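Putative phenazine biosynthesis PhzC/PhzF protein (Clostridium difficile, PDB 4DUN) is a putative member of the PhzF family and probably acts as an isomerase. Local coordinates at residues R30-L33 with E34-Q37; W62-K66 with A67-L71. One frame throughout, in Å; residues are numbered along the deposited sequence.

Contacts 1 and 2 are both local, and both lie toward the surface: the first starts the helix 33-43, and the second turns the hairpin that joins the strands 57-63 and 68-69. Their chemistry differs accordingly. In 30-37, backbone carbonyls take up the helical N-H groups while aliphatic side chains and a methionine fill in around them; in 62-71, cross-strand bonds, a threonine hydroxyl, aromatic rings and a water share the work. Contact 2 lies nearer the centre of the chain and beside the predicted active-site Glu47. The two centres are about 12 Å apart, and Gln37 bridges them, its NE2 probably hydrogen-bonded to Thr64 O at 2.9 Å.

Contact 1 of 2, residues R30-L33 with E34-Q37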
# COMPACT_ATOMS: atom_id res chain seq x y z
N ARG A 30 -8.81 4.50 -24.04
CA ARG A 30 -9.22 5.21 -22.83
C ARG A 30 -10.07 4.34 -21.96
O ARG A 30 -10.89 3.56 -22.46
CB ARG A 30 -10.04 6.46 -23.17
CG ARG A 30 -9.30 7.44 -24.01
CD ARG A 30 -10.03 8.75 -24.04
NE ARG A 30 -9.35 9.67 -24.94
CZ ARG A 30 -8.26 10.36 -24.63
NH1 ARG A 30 -7.71 10.25 -23.42
NH2 ARG A 30 -7.70 11.16 -25.52
N ILE A 31 -9.92 4.51 -20.65
CA ILE A 31 -10.76 3.85 -19.66
C ILE A 31 -11.32 4.98 -18.76
O ILE A 31 -10.69 6.05 -18.66
CB ILE A 31 -10.04 2.72 -18.88
CG1 ILE A 31 -8.93 3.26 -17.96
CG2 ILE A 31 -9.55 1.61 -19.82
CD1 ILE A 31 -8.35 2.23 -16.98
N PRO A 32 -12.45 4.77 -18.06
CA PRO A 32 -12.97 5.85 -17.21
C PRO A 32 -11.99 6.26 -16.11
O PRO A 32 -11.25 5.41 -15.61
CB PRO A 32 -14.23 5.24 -16.60
CG PRO A 32 -14.65 4.19 -17.57
CD PRO A 32 -13.37 3.61 -18.08
N LEU A 33 -12.00 7.56 -15.73
CA LEU A 33 -11.18 8.06 -14.61
C LEU A 33 -11.53 7.32 -13.32
O LEU A 33 -10.62 7.07 -12.51
CB LEU A 33 -11.34 9.58 -14.41
CG LEU A 33 -10.96 10.47 -15.61
CD1 LEU A 33 -11.08 11.94 -15.25
CD2 LEU A 33 -9.55 10.15 -16.11
N GLU A 34 -12.82 6.96 -13.11
CA GLU A 34 -13.25 6.21 -11.92
C GLU A 34 -12.60 4.81 -11.89
O GLU A 34 -12.27 4.32 -10.80
CB GLU A 34 -14.77 6.08 -11.87
CG GLU A 34 -15.46 7.32 -11.32
CD GLU A 34 -16.98 7.28 -11.32
OE1 GLU A 34 -17.56 6.41 -12.00
OE2 GLU A 34 -17.59 8.15 -10.65
N LEU A 35 -12.39 4.19 -13.06
CA LEU A 35 -11.71 2.89 -13.14
C LEU A 35 -10.20 3.08 -12.86
O LEU A 35 -9.62 2.24 -12.17
CB LEU A 35 -11.95 2.20 -14.48
CG LEU A 35 -11.36 0.76 -14.63
CD1 LEU A 35 -11.80 -0.17 -13.49
CD2 LEU A 35 -11.73 0.17 -15.98
N MET A 36 -9.58 4.19 -13.36
CA MET A 36 -8.17 4.45 -13.06
C MET A 36 -7.99 4.58 -11.55
O MET A 36 -7.05 4.00 -10.99
CB MET A 36 -7.64 5.71 -13.79
CG MET A 36 -7.56 5.56 -15.28
SD MET A 36 -6.93 7.10 -15.97
CE MET A 36 -7.31 6.83 -17.72
N GLN A 37 -8.92 5.30 -10.86
CA GLN A 37 -8.86 5.45 -9.41
C GLN A 37 -8.96 4.10 -8.71
O GLN A 37 -8.19 3.85 -7.77
CB GLN A 37 -9.97 6.41 -8.89
CG GLN A 37 -9.85 6.68 -7.38
CD GLN A 37 -8.53 7.34 -7.04
OE1 GLN A 37 -8.37 8.54 -7.24
NE2 GLN A 37 -7.56 6.57 -6.53
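The N-terminus of the helix 33-43 is built here, with Pro32 as N-cap residue, and its carbonyl is shared by two amides. Met36 N donates to Pro32 O at 3.1 Å, in the carbonyl plane and at 155° on the hydrogen, whereas Leu35 N reaches Pro32 O through a weak, strongly bent bond. One turn of alpha-helix is then secured as Gln37 N donates to Leu33 O over 3.0 Å. Around this first turn, Ile31, the residue before the cap, and Met36 form a hydrophobic staple. Ile31 CG1 stands between its own N and carbonyl carbon (chi1 68°), which brings it to 3.8 Å from Met36 CG, while Ile31 CD1 meets Leu35 CD2 at 4.1 Å, the two side chains crossing nearly at right angles. The Met36 chain is extended beyond CG, which takes its CE to 3.6 Å from Ile31 O and its SD to 4.0 Å from Leu33 CD2. Beyond the turn, buried Met36 packs on Arg61 and Phe63 of the strand 57-63, and Leu35 touches Phe17 of the second subunit. The ring of Pro32 offers CD to Leu35 CB at 4.1 Å.

Contact 2 of 2, residues W62-K66 with A67-L71; sequences WFTPK and AEIDL
With chi1 of -172°, Glu68 CG lies opposite the backbone N, and the chain runs on extended beside Phe63, whose own chi1 of -74° leans the ring toward it. The setting is a beta hairpin, the strand 57-63 running antiparallel to the short, weakly bonded strand 68-69, with Phe63 and Glu68 as a non-hydrogen-bonded pair. Glu68 CB sits over one face of the phenyl ring in a CH-pi contact, 3.8 Å from the centroid, and the carboxylate stacks nearly parallel to that ring. Glu68 OE2 forms a salt bridge to Arg61 and accepts a hydrogen bond from Gln99, which probably helps to hold the carboxylate in place. Ile69 N donates to Trp62 O at 3.0 Å, almost straight on the hydrogen (172°), and Thr64 N to Ala67 O. At the bend Thr64 OG1 accepts from Lys66 N, an ST turn, and again from Ala67 N at 3.1 Å, so one hydroxyl gathers two amides beside the predicted active-site Glu47. On the side away from Phe63, Trp62 CB packs on Ile69 CG1 at 3.8 Å, and Leu71 C lies over one face of the indole. A water accepts from Trp62 N and donates to Glu68 OE2, and it also donates to Ile69 O, 2.7 Å from the water oxygen.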
# COMPACT_ATOMS: atom_id res chain seq x y z
N TRP A 62 -1.72 10.51 -13.25
CA TRP A 62 -1.27 9.86 -12.05
C TRP A 62 -2.35 9.89 -10.99
O TRP A 62 -2.99 10.88 -10.79
CB TRP A 62 -0.02 10.50 -11.46
CG TRP A 62 1.01 11.00 -12.41
CD1 TRP A 62 2.12 10.35 -12.82
CD2 TRP A 62 1.06 12.27 -13.02
NE1 TRP A 62 2.84 11.11 -13.63
CE2 TRP A 62 2.21 12.30 -13.80
CE3 TRP A 62 0.23 13.38 -13.00
CZ2 TRP A 62 2.56 13.39 -14.53
CZ3 TRP A 62 0.57 14.44 -13.73
CH2 TRP A 62 1.72 14.44 -14.49
N PHE A 63 -2.47 8.78 -10.29
CA PHE A 63 -3.43 8.64 -9.21
C PHE A 63 -2.75 8.07 -7.99
O PHE A 63 -2.04 7.07 -8.09
CB PHE A 63 -4.56 7.69 -9.63
CG PHE A 63 -5.53 8.25 -10.62
CD1 PHE A 63 -5.20 8.36 -11.97
CD2 PHE A 63 -6.81 8.62 -10.22
CE1 PHE A 63 -6.13 8.85 -12.89
CE2 PHE A 63 -7.74 9.10 -11.15
CZ PHE A 63 -7.38 9.22 -12.48
N THR A 64 -3.00 8.68 -6.82
CA THR A 64 -2.58 8.06 -5.57
C THR A 64 -3.69 7.01 -5.27
O THR A 64 -4.71 7.03 -5.96
CB THR A 64 -2.46 9.10 -4.43
OG1 THR A 64 -3.78 9.56 -4.13
CG2 THR A 64 -1.51 10.27 -4.77
N PRO A 65 -3.61 6.22 -4.18
CA PRO A 65 -4.74 5.32 -3.87
C PRO A 65 -6.05 6.07 -3.53
O PRO A 65 -7.11 5.44 -3.41
CB PRO A 65 -4.23 4.56 -2.64
CG PRO A 65 -2.73 4.56 -2.80
CD PRO A 65 -2.47 5.98 -3.27
N LYS A 66 -5.99 7.42 -3.37
CA LYS A 66 -7.13 8.25 -2.97
C LYS A 66 -7.62 9.28 -4.01
O LYS A 66 -8.82 9.61 -3.97
CB LYS A 66 -6.77 9.03 -1.69
CG LYS A 66 -6.63 8.16 -0.44
CD LYS A 66 -6.71 9.01 0.81
CE LYS A 66 -6.61 8.21 2.09
NZ LYS A 66 -5.21 7.87 2.43
N ALA A 67 -6.74 9.85 -4.85
CA ALA A 67 -7.15 10.91 -5.78
C ALA A 67 -6.25 11.04 -6.98
O ALA A 67 -5.08 10.63 -6.94
CB ALA A 67 -7.17 12.25 -5.04
N GLU A 68 -6.77 11.70 -8.02
CA GLU A 68 -5.94 12.06 -9.16
C GLU A 68 -5.09 13.27 -8.78
O GLU A 68 -5.56 14.14 -8.05
CB GLU A 68 -6.82 12.37 -10.37
CG GLU A 68 -5.98 12.57 -11.62
CD GLU A 68 -6.72 12.89 -12.91
OE1 GLU A 68 -7.97 12.94 -12.89
OE2 GLU A 68 -6.04 13.02 -13.95
N ILE A 69 -3.83 13.31 -9.23
CA ILE A 69 -2.94 14.43 -8.90
C ILE A 69 -2.51 15.09 -10.21
O ILE A 69 -2.65 14.48 -11.28
CB ILE A 69 -1.75 14.01 -8.00
CG1 ILE A 69 -0.89 12.90 -8.66
CG2 ILE A 69 -2.27 13.63 -6.60
CD1 ILE A 69 0.40 12.58 -7.93
N ASP A 70 -1.99 16.33 -10.13
CA ASP A 70 -1.68 17.08 -11.35
C ASP A 70 -0.21 17.10 -11.75
O ASP A 70 0.13 17.61 -12.83
CB ASP A 70 -2.18 18.53 -11.20
CG ASP A 70 -3.69 18.62 -11.08
OD1 ASP A 70 -4.39 17.72 -11.62
OD2 ASP A 70 -4.17 19.55 -10.41
N LEU A 71 0.67 16.59 -10.90
CA LEU A 71 2.10 16.53 -11.21
C LEU A 71 2.75 15.46 -10.39
O LEU A 71 2.43 15.31 -9.20
CB LEU A 71 2.78 17.89 -10.94
CG LEU A 71 4.09 18.19 -11.69
CD1 LEU A 71 3.88 18.28 -13.21
CD2 LEU A 71 4.68 19.50 -11.22
O HOH W 1 -3.26 13.22 -13.59